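Local structure of putative DNA binding protein (Bacteroides thetaiotaomicron VPI-5482, 3HTN) at residues I22-E27 and A115-A120; S43-G48 and E126-R131; G53-R58 and E74-S79. The protein is of unknown function but carries a PCC domain, assembles as a trimer, binds metal ions through histidines, and may bind DNA. One frame throughout, in Å; residues are numbered along the deposited sequence. Where two conformers were deposited one is given.

Contact 1 of 3, residues I22-E27 and A115-A120; sequences INNHTE and AIQNGA
Gln117 NE2 is shared between two backbone carbonyls, donating to Ile22 O at 2.9 Å across the contact and to Gly119 O in its own segment. CG is anti to the backbone N (chi1 -173°) and the chain extended beyond it, and both bonds fix the amide's rotation; each carbonyl receives its N-H from above its plane. Asn24, on the first segment, does likewise: its OD1 accepts from Gly119 N at 2.9 Å in a nearly straight bond (166°), so each segment spends a side-chain amide on the other's backbone. Between them the type II turn from Asn23 to Thr26 docks on the strand, Gln117 N donating to Thr26 O (3.0 Å), while His25 N makes a weak bond to Gln117 O. A water joins His25 ND1 to that same oxygen, and another links Asn24 ND2 to Asn118 OD1; Asn118 ND2 is held by Gln75 OE1. Glu27 bends at chi2 (-77°) to bring OE2 to Ala115 N (2.9 Å), on the anti side of the carboxylate, which also caps helix 28-39 through Val29 N and Lys30 N. The contact thus fastens the loop between strand 17-22 and this helix to the end of strand 107-117, whose neighbour in the sheet is strand 54-60.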
loop_
_atom_site.group_PDB
_atom_site.type_symbol
_atom_site.label_atom_id
_atom_site.label_comp_id
_atom_site.label_asym_id
_atom_site.label_seq_id
_atom_site.Cartn_x
_atom_site.Cartn_y
_atom_site.Cartn_z
ATOM N N ILE A 22 7.612 -7.641 14.373
ATOM C CA ILE A 22 8.869 -8.347 14.193
ATOM C C ILE A 22 9.871 -7.810 15.214
ATOM O O ILE A 22 9.835 -6.623 15.580
ATOM C CB ILE A 22 9.357 -8.202 12.722
ATOM C CG1 ILE A 22 8.322 -8.836 11.764
ATOM C CG2 ILE A 22 10.726 -8.835 12.562
ATOM C CD1 ILE A 22 8.708 -8.898 10.340
ATOM N N ASN A 23 10.729 -8.702 15.735
ATOM C CA ASN A 23 11.744 -8.319 16.703
ATOM C C ASN A 23 12.748 -7.385 16.063
ATOM O O ASN A 23 13.050 -7.498 14.875
ATOM C CB ASN A 23 12.503 -9.546 17.253
ATOM C CG ASN A 23 11.646 -10.446 18.115
ATOM O OD1 ASN A 23 10.499 -10.148 18.397
ATOM N ND2 ASN A 23 12.208 -11.595 18.500
ATOM N N ASN A 24 13.316 -6.489 16.847
ATOM C CA ASN A 24 14.313 -5.595 16.326
ATOM C C ASN A 24 15.545 -6.395 15.895
ATOM O O ASN A 24 15.800 -7.516 16.383
ATOM C CB ASN A 24 14.705 -4.578 17.385
ATOM C CG ASN A 24 15.327 -3.328 16.804
ATOM O OD1 ASN A 24 15.363 -3.145 15.586
ATOM N ND2 ASN A 24 15.839 -2.455 17.680
ATOM N N HIS A 25 16.305 -5.833 14.965
ATOM C CA HIS A 25 17.549 -6.432 14.475
ATOM C C HIS A 25 17.360 -7.789 13.814
ATOM O O HIS A 25 18.289 -8.599 13.763
ATOM C CB HIS A 25 18.580 -6.559 15.611
ATOM C CG HIS A 25 18.742 -5.312 16.403
ATOM N ND1 HIS A 25 19.095 -4.115 15.825
ATOM C CD2 HIS A 25 18.610 -5.073 17.725
ATOM C CE1 HIS A 25 19.184 -3.190 16.761
ATOM N NE2 HIS A 25 18.876 -3.742 17.921
ATOM N N THR A 26 16.167 -8.027 13.288
ATOM C CA THR A 26 15.804 -9.284 12.682
ATOM C C THR A 26 15.545 -9.065 11.205
ATOM O O THR A 26 15.035 -8.004 10.829
ATOM C CB THR A 26 14.544 -9.794 13.378
ATOM O OG1 THR A 26 14.834 -9.929 14.783
ATOM C CG2 THR A 26 14.088 -11.125 12.848
ATOM N N GLU A 27 15.902 -10.044 10.377
ATOM C CA GLU A 27 15.673 -9.972 8.946
ATOM C C GLU A 27 14.183 -10.260 8.715
ATOM O O GLU A 27 13.680 -11.347 9.034
ATOM C CB GLU A 27 16.614 -10.911 8.177
ATOM C CG GLU A 27 16.761 -10.500 6.719
ATOM C CD GLU A 27 15.580 -10.896 5.903
ATOM O OE1 GLU A 27 15.360 -12.116 5.774
ATOM O OE2 GLU A 27 14.875 -10.000 5.438
ATOM N N ALA A 115 15.556 -7.410 4.442
ATOM C CA ALA A 115 15.679 -6.143 5.138
ATOM C C ALA A 115 15.879 -6.436 6.611
ATOM O O ALA A 115 15.153 -7.249 7.155
ATOM C CB ALA A 115 14.469 -5.266 4.941
ATOM N N ILE A 116 16.829 -5.761 7.245
ATOM C CA ILE A 116 17.108 -5.947 8.671
ATOM C C ILE A 116 16.483 -4.805 9.455
ATOM O O ILE A 116 16.863 -3.644 9.277
ATOM C CB ILE A 116 18.622 -6.005 8.956
ATOM C CG1 ILE A 116 19.263 -7.164 8.170
ATOM C CG2 ILE A 116 18.878 -6.153 10.471
ATOM C CD1 ILE A 116 20.814 -7.199 8.257
ATOM N N GLN A 117 15.533 -5.138 10.325
ATOM C CA GLN A 117 14.876 -4.148 11.141
ATOM C C GLN A 117 15.830 -3.403 12.063
ATOM O O GLN A 117 16.753 -3.975 12.629
ATOM C CB GLN A 117 13.771 -4.822 11.927
ATOM C CG GLN A 117 12.867 -3.898 12.727
ATOM C CD GLN A 117 11.674 -4.603 13.209
ATOM O OE1 GLN A 117 11.058 -5.362 12.463
ATOM N NE2 GLN A 117 11.310 -4.358 14.448
ATOM N N ASN A 118 15.579 -2.113 12.194
ATOM C CA ASN A 118 16.292 -1.249 13.127
ATOM C C ASN A 118 15.297 -0.195 13.607
ATOM O O ASN A 118 15.267 0.945 13.131
ATOM C CB ASN A 118 17.532 -0.633 12.484
ATOM C CG ASN A 118 18.462 -0.065 13.517
ATOM O OD1 ASN A 118 18.618 -0.653 14.587
ATOM N ND2 ASN A 118 19.055 1.089 13.236
ATOM N N GLY A 119 14.473 -0.611 14.565
ATOM C CA GLY A 119 13.338 0.173 15.057
ATOM C C GLY A 119 12.163 -0.784 15.166
ATOM O O GLY A 119 12.321 -1.907 15.661
ATOM N N ALA A 120 11.002 -0.358 14.676
ATOM C CA ALA A 120 9.760 -1.111 14.724
ATOM C C ALA A 120 9.525 -1.844 13.437
ATOM O O ALA A 120 10.105 -1.508 12.390
ATOM C CB ALA A 120 8.596 -0.143 14.981
HETATM O O HOH W 1 17.175 0.027 16.827
HETATM O O HOH W 2 19.395 -3.647 13.196
#

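Contact 2 of 3, residues S43-G48 and E126-R131; sequences SGSING and EDYSER. With SO4 (sulfate ion), chain G.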
loop_
_atom_site.group_PDB
_atom_site.type_symbol
_atom_site.label_atom_id
_atom_site.label_comp_id
_atom_site.label_asym_id
_atom_site.label_seq_id
_atom_site.Cartn_x
_atom_site.Cartn_y
_atom_site.Cartn_z
ATOM N N SER A 43 -2.254 -19.049 1.671
ATOM C CA SER A 43 -2.284 -17.864 0.838
ATOM C C SER A 43 -2.810 -16.715 1.671
ATOM O O SER A 43 -3.409 -16.923 2.742
ATOM C CB SER A 43 -3.129 -18.059 -0.425
ATOM O OG SER A 43 -4.505 -18.144 -0.114
ATOM N N GLY A 44 -2.553 -15.501 1.190
ATOM C CA GLY A 44 -2.899 -14.330 1.963
ATOM C C GLY A 44 -2.168 -13.108 1.493
ATOM O O GLY A 44 -1.575 -13.098 0.431
ATOM N N SER A 45 -2.177 -12.079 2.327
ATOM C CA SER A 45 -1.525 -10.824 2.007
ATOM C C SER A 45 -0.732 -10.343 3.185
ATOM O O SER A 45 -0.987 -10.736 4.320
ATOM C CB SER A 45 -2.565 -9.784 1.639
ATOM O OG SER A 45 -3.342 -9.481 2.772
ATOM N N ILE A 46 0.263 -9.502 2.903
ATOM C CA ILE A 46 1.093 -8.910 3.936
ATOM C C ILE A 46 1.250 -7.447 3.582
ATOM O O ILE A 46 1.505 -7.123 2.432
ATOM C CB ILE A 46 2.497 -9.578 4.011
ATOM C CG1 ILE A 46 2.407 -11.079 4.279
ATOM C CG2 ILE A 46 3.381 -8.857 5.077
ATOM C CD1 ILE A 46 3.751 -11.831 4.319
ATOM N N ASN A 47 1.100 -6.583 4.574
ATOM C CA ASN A 47 1.214 -5.149 4.412
ATOM C C ASN A 47 1.741 -4.570 5.698
ATOM O O ASN A 47 1.330 -4.978 6.765
ATOM C CB ASN A 47 -0.141 -4.552 4.157
ATOM C CG ASN A 47 -0.688 -4.938 2.830
ATOM O OD1 ASN A 47 -0.276 -4.374 1.804
ATOM N ND2 ASN A 47 -1.624 -5.911 2.806
ATOM N N GLY A 48 2.648 -3.612 5.618
ATOM C CA GLY A 48 3.050 -2.907 6.803
ATOM C C GLY A 48 4.120 -1.864 6.660
ATOM O O GLY A 48 4.440 -1.429 5.542
ATOM N N GLU A 126 -2.932 -11.241 6.431
ATOM C CA GLU A 126 -4.259 -11.806 6.262
ATOM C C GLU A 126 -4.113 -13.223 5.750
ATOM O O GLU A 126 -3.355 -13.469 4.823
ATOM C CB GLU A 126 -5.106 -11.025 5.279
ATOM C CG GLU A 126 -6.532 -11.570 5.194
ATOM C CD GLU A 126 -7.455 -10.749 4.323
ATOM O OE1 GLU A 126 -7.057 -9.643 3.889
ATOM O OE2 GLU A 126 -8.583 -11.225 4.066
ATOM N N ASP A 127 -4.880 -14.121 6.346
ATOM C CA ASP A 127 -4.911 -15.531 5.986
ATOM C C ASP A 127 -6.186 -15.788 5.178
ATOM O O ASP A 127 -7.288 -15.590 5.680
ATOM C CB ASP A 127 -4.907 -16.352 7.261
ATOM C CG ASP A 127 -4.914 -17.831 7.019
ATOM O OD1 ASP A 127 -4.854 -18.314 5.877
ATOM O OD2 ASP A 127 -5.010 -18.549 8.046
ATOM N N TYR A 128 -6.021 -16.176 3.912
ATOM C CA TYR A 128 -7.154 -16.498 3.057
ATOM C C TYR A 128 -7.737 -17.884 3.298
ATOM O O TYR A 128 -8.823 -18.146 2.820
ATOM C CB TYR A 128 -6.792 -16.395 1.583
ATOM C CG TYR A 128 -6.339 -15.036 1.101
ATOM C CD1 TYR A 128 -6.743 -13.856 1.710
ATOM C CD2 TYR A 128 -5.556 -14.929 -0.045
ATOM C CE1 TYR A 128 -6.329 -12.620 1.226
ATOM C CE2 TYR A 128 -5.153 -13.715 -0.526
ATOM C CZ TYR A 128 -5.539 -12.571 0.109
ATOM O OH TYR A 128 -5.136 -11.365 -0.382
ATOM N N SER A 129 -7.022 -18.761 4.001
ATOM C CA SER A 129 -7.492 -20.126 4.249
ATOM C C SER A 129 -7.801 -20.899 2.968
ATOM O O SER A 129 -8.711 -21.731 2.948
ATOM C CB SER A 129 -8.729 -20.121 5.184
ATOM O OG SER A 129 -8.420 -19.539 6.421
ATOM N N GLU A 130 -7.054 -20.630 1.908
ATOM C CA GLU A 130 -7.240 -21.297 0.617
ATOM C C GLU A 130 -5.883 -21.487 -0.037
ATOM O O GLU A 130 -4.986 -20.679 0.144
ATOM C CB GLU A 130 -8.062 -20.441 -0.335
ATOM C CG GLU A 130 -9.468 -20.121 0.079
ATOM C CD GLU A 130 -10.441 -21.242 -0.144
ATOM O OE1 GLU A 130 -10.017 -22.345 -0.553
ATOM O OE2 GLU A 130 -11.647 -21.005 0.088
ATOM N N ARG A 131 -5.756 -22.536 -0.842
ATOM C CA ARG A 131 -4.514 -22.814 -1.566
ATOM C C ARG A 131 -4.376 -21.895 -2.770
ATOM O O ARG A 131 -5.340 -21.683 -3.488
ATOM C CB ARG A 131 -4.498 -24.267 -2.052
ATOM C CG ARG A 131 -3.397 -24.643 -3.056
ATOM C CD ARG A 131 -3.494 -26.108 -3.415
ATOM N NE ARG A 131 -2.491 -26.492 -4.412
ATOM C CZ ARG A 131 -1.209 -26.741 -4.146
ATOM N NH1 ARG A 131 -0.747 -26.626 -2.906
ATOM N NH2 ARG A 131 -0.382 -27.115 -5.124
HETATM S S SO4 G . 2.995 -26.386 -3.850
HETATM O O1 SO4 G . 3.860 -26.619 -5.041
HETATM O O2 SO4 G . 3.863 -26.218 -2.657
HETATM O O3 SO4 G . 2.126 -27.540 -3.622
HETATM O O4 SO4 G . 2.054 -25.293 -4.099
HETATM O O HOH W 3 -2.945 -11.703 -2.073
HETATM O O HOH W 4 -5.787 -9.195 0.892
#
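The CA of Gly44 sits against the face of the Tyr128 ring, over its centre, 3.4 Å from the centroid and 13° off the normal, a CH-pi contact to which the glycine brings backbone alone. The same CA comes within 3.0 Å of Glu126 O, and a side chain pointing from it would run into that carbonyl. The strands pair antiparallel, Gly44 with Asp127 as a non-hydrogen-bonded pair and Ser45 with Glu126 as a hydrogen-bonded one, with Glu126 N donating to Ser45 O at 2.9 Å. Tyr128 N then continues the pairing to Ser43 O. Ser43 OG, at the ring's edge, donates to Glu130 O (2.6 Å), its chi1 of 70° placing it between the backbone N and carbonyl carbon. At the far end of the ring, Tyr128 OH meets two waters, one shared with Ser45 OG and Glu126 OE1, the other with Gly44 O. A leucine in place of Tyr128 would probably lose the flat aromatic face against Gly44 CA and leave the two waters without their shared hydroxyl. Glu126 OE2 forms a salt bridge with Lys17 of the third subunit. Arg131 directs NH1 and NH2 at O3 of a sulfate probably left by crystallisation, and NH2 also pairs with the C-terminal carboxylate of Arg149. Backbone pairing and a CH-pi contact of glycine on tyrosine thus join the segments, while the charged ends bond beyond them.

Contact 3 of 3, residues G53-R58 and E74-S79; sequences GELTLR and EQMEIS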
loop_
_atom_site.group_PDB
_atom_site.type_symbol
_atom_site.label_atom_id
_atom_site.label_comp_id
_atom_site.label_asym_id
_atom_site.label_seq_id
_atom_site.Cartn_x
_atom_site.Cartn_y
_atom_site.Cartn_z
ATOM N N GLY A 53 17.784 -0.969 8.862
ATOM C CA GLY A 53 19.188 -0.576 8.715
ATOM C C GLY A 53 19.935 -1.200 7.562
ATOM O O GLY A 53 21.112 -0.861 7.319
ATOM N N GLU A 54 19.255 -2.084 6.829
ATOM C CA GLU A 54 19.830 -2.735 5.660
ATOM C C GLU A 54 18.674 -3.218 4.795
ATOM O O GLU A 54 17.656 -3.663 5.316
ATOM C CB GLU A 54 20.754 -3.885 6.067
ATOM C CG GLU A 54 21.600 -4.418 4.925
ATOM C CD GLU A 54 22.828 -5.169 5.400
ATOM O OE1 GLU A 54 23.531 -4.663 6.316
ATOM O OE2 GLU A 54 23.099 -6.259 4.845
ATOM N N LEU A 55 18.829 -3.105 3.478
ATOM C CA LEU A 55 17.808 -3.490 2.516
ATOM C C LEU A 55 18.438 -4.104 1.307
ATOM O O LEU A 55 19.420 -3.564 0.814
ATOM C CB LEU A 55 17.088 -2.234 2.026
ATOM C CG LEU A 55 16.009 -2.392 0.957
ATOM C CD1 LEU A 55 14.813 -3.216 1.462
ATOM C CD2 LEU A 55 15.566 -1.041 0.433
ATOM N N THR A 56 17.863 -5.194 0.814
ATOM C CA THR A 56 18.297 -5.753 -0.458
ATOM C C THR A 56 17.082 -5.824 -1.379
ATOM O O THR A 56 16.073 -6.458 -1.045
ATOM C CB THR A 56 18.930 -7.128 -0.338
ATOM O OG1 THR A 56 20.005 -7.057 0.604
ATOM C CG2 THR A 56 19.484 -7.582 -1.705
ATOM N N LEU A 57 17.221 -5.196 -2.549
ATOM C CA LEU A 57 16.232 -5.225 -3.623
ATOM C C LEU A 57 16.781 -5.951 -4.814
ATOM O O LEU A 57 17.995 -5.974 -5.009
ATOM C CB LEU A 57 15.850 -3.808 -4.039
ATOM C CG LEU A 57 15.326 -2.874 -2.952
ATOM C CD1 LEU A 57 15.133 -1.454 -3.509
ATOM C CD2 LEU A 57 14.037 -3.436 -2.290
ATOM N N ARG A 58 15.902 -6.551 -5.611
ATOM C CA ARG A 58 16.276 -7.194 -6.868
ATOM C C ARG A 58 15.633 -6.490 -8.037
ATOM O O ARG A 58 14.424 -6.238 -8.016
ATOM C CB ARG A 58 15.838 -8.647 -6.892
ATOM C CG ARG A 58 16.162 -9.350 -8.202
ATOM C CD ARG A 58 16.060 -10.830 -8.118
ATOM N NE ARG A 58 17.114 -11.387 -7.290
ATOM C CZ ARG A 58 17.233 -12.670 -6.938
ATOM N NH1 ARG A 58 16.314 -13.547 -7.251
ATOM N NH2 ARG A 58 18.248 -13.060 -6.210
ATOM N N GLU A 74 22.186 1.603 5.413
ATOM C CA GLU A 74 21.852 2.909 5.958
ATOM C C GLU A 74 20.505 2.810 6.650
ATOM O O GLU A 74 19.771 1.843 6.435
ATOM C CB GLU A 74 21.777 3.924 4.806
ATOM C CG GLU A 74 20.682 3.642 3.804
ATOM C CD GLU A 74 20.798 4.482 2.594
ATOM O OE1 GLU A 74 21.590 4.115 1.713
ATOM O OE2 GLU A 74 20.114 5.518 2.500
ATOM N N GLN A 75 20.145 3.831 7.402
ATOM C CA GLN A 75 18.868 3.848 8.080
ATOM C C GLN A 75 17.792 4.245 7.065
ATOM O O GLN A 75 17.975 5.190 6.283
ATOM C CB GLN A 75 18.874 4.814 9.263
ATOM C CG GLN A 75 17.643 4.767 10.092
ATOM C CD GLN A 75 17.447 3.450 10.829
ATOM O OE1 GLN A 75 18.394 2.683 11.008
ATOM N NE2 GLN A 75 16.241 3.214 11.323
HETATM N N MSE A 76 16.703 3.497 7.031
HETATM C CA MSE A 76 15.604 3.788 6.130
HETATM C C MSE A 76 14.283 3.540 6.825
HETATM O O MSE A 76 14.183 2.647 7.668
HETATM C CB MSE A 76 15.659 2.876 4.871
HETATM C CG MSE A 76 16.856 3.151 3.991
HETATM SE SE MSE A 76 17.265 1.759 2.734
HETATM C CE MSE A 76 18.182 0.546 4.032
ATOM N N GLU A 77 13.261 4.281 6.417
ATOM C CA GLU A 77 11.890 4.041 6.849
ATOM C C GLU A 77 11.168 3.239 5.791
ATOM O O GLU A 77 11.280 3.577 4.604
ATOM C CB GLU A 77 11.166 5.362 7.024
ATOM C CG GLU A 77 11.626 6.151 8.280
ATOM C CD GLU A 77 11.300 5.489 9.630
ATOM O OE1 GLU A 77 10.563 4.465 9.695
ATOM O OE2 GLU A 77 11.816 5.988 10.665
ATOM N N ILE A 78 10.471 2.176 6.162
ATOM C CA ILE A 78 9.627 1.470 5.233
ATOM C C ILE A 78 8.317 2.239 5.127
ATOM O O ILE A 78 7.496 2.226 6.078
ATOM C CB ILE A 78 9.310 0.042 5.702
ATOM C CG1 ILE A 78 10.584 -0.784 5.938
ATOM C CG2 ILE A 78 8.383 -0.640 4.670
ATOM C CD1 ILE A 78 10.348 -2.161 6.539
ATOM N N SER A 79 8.078 2.935 4.020
ATOM C CA SER A 79 6.811 3.663 3.882
ATOM C C SER A 79 5.690 2.716 3.505
ATOM O O SER A 79 4.538 2.948 3.894
ATOM C CB SER A 79 6.912 4.811 2.902
ATOM O OG SER A 79 7.200 4.356 1.589
#
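Apolar packing here is a methyl-on-leucine touch, joined by backbone packing at Gly53. Met76, present as selenomethionine, bends at chi3 (-79°) and turns CE toward Leu55, where it touches CB at 3.6 Å. The two side chains cross at about a right angle: CE lies beside CB and the Leu55 backbone N, while SE passes Leu55 CD2 at 4.0 Å. Val100, on strand 91-101, is touched by both side chains, and Ile52 adds a further neighbour to Met76, so the pair belongs to a larger apolar cluster.

Polar bonding between the backbones is slight, although Gly53 is covered about as much as Met76. Glu74 N makes a weak bond to Gly53 O, 3.3 Å long and bent to 123°, whereas Gly53 O and Glu74 O face one another as two acceptors at 3.1 Å. A CA-H...O contact from Gly53 CA to Glu74 O (3.4 Å) adds a little attraction.

Charged and amide ends look elsewhere. Glu74 reaches Arg102 in a salt bridge, and Gln75, although its OE1 passes 4.1 Å from Gly53 CA, keeps that oxygen for Asn118. Gln75 also packs on Pro62 of the second subunit. The corner at Gly53 and the start of strand 76-88 therefore meet without true strand pairing; the clearest apolar touch is the selenomethionine methyl on leucine, and the polar groups of Glu74 and Gln75 are spent on linking this corner to other parts of the fold.

How the contacts relate
From the N terminus, the chain leaves strand 17-22 and opens contact 1 just before helix 28-39; that loop closes only at 115-120, 88 residues later. Strand 44-52 then opens contact 2, closed by 126-131, so contacts 1 and 2 cross. Contact 3 closes a short loop from 53-58 to 74-79, nested inside both. Contacts 1 and 3 touch directly, through a backbone bond between Ile116 O and Gly53 N, and both reach the second subunit. Contact 2, about 21 Å from contact 1 between centres, meets the third subunit, which contact 3 touches as well. All three draw on the large antiparallel sheet.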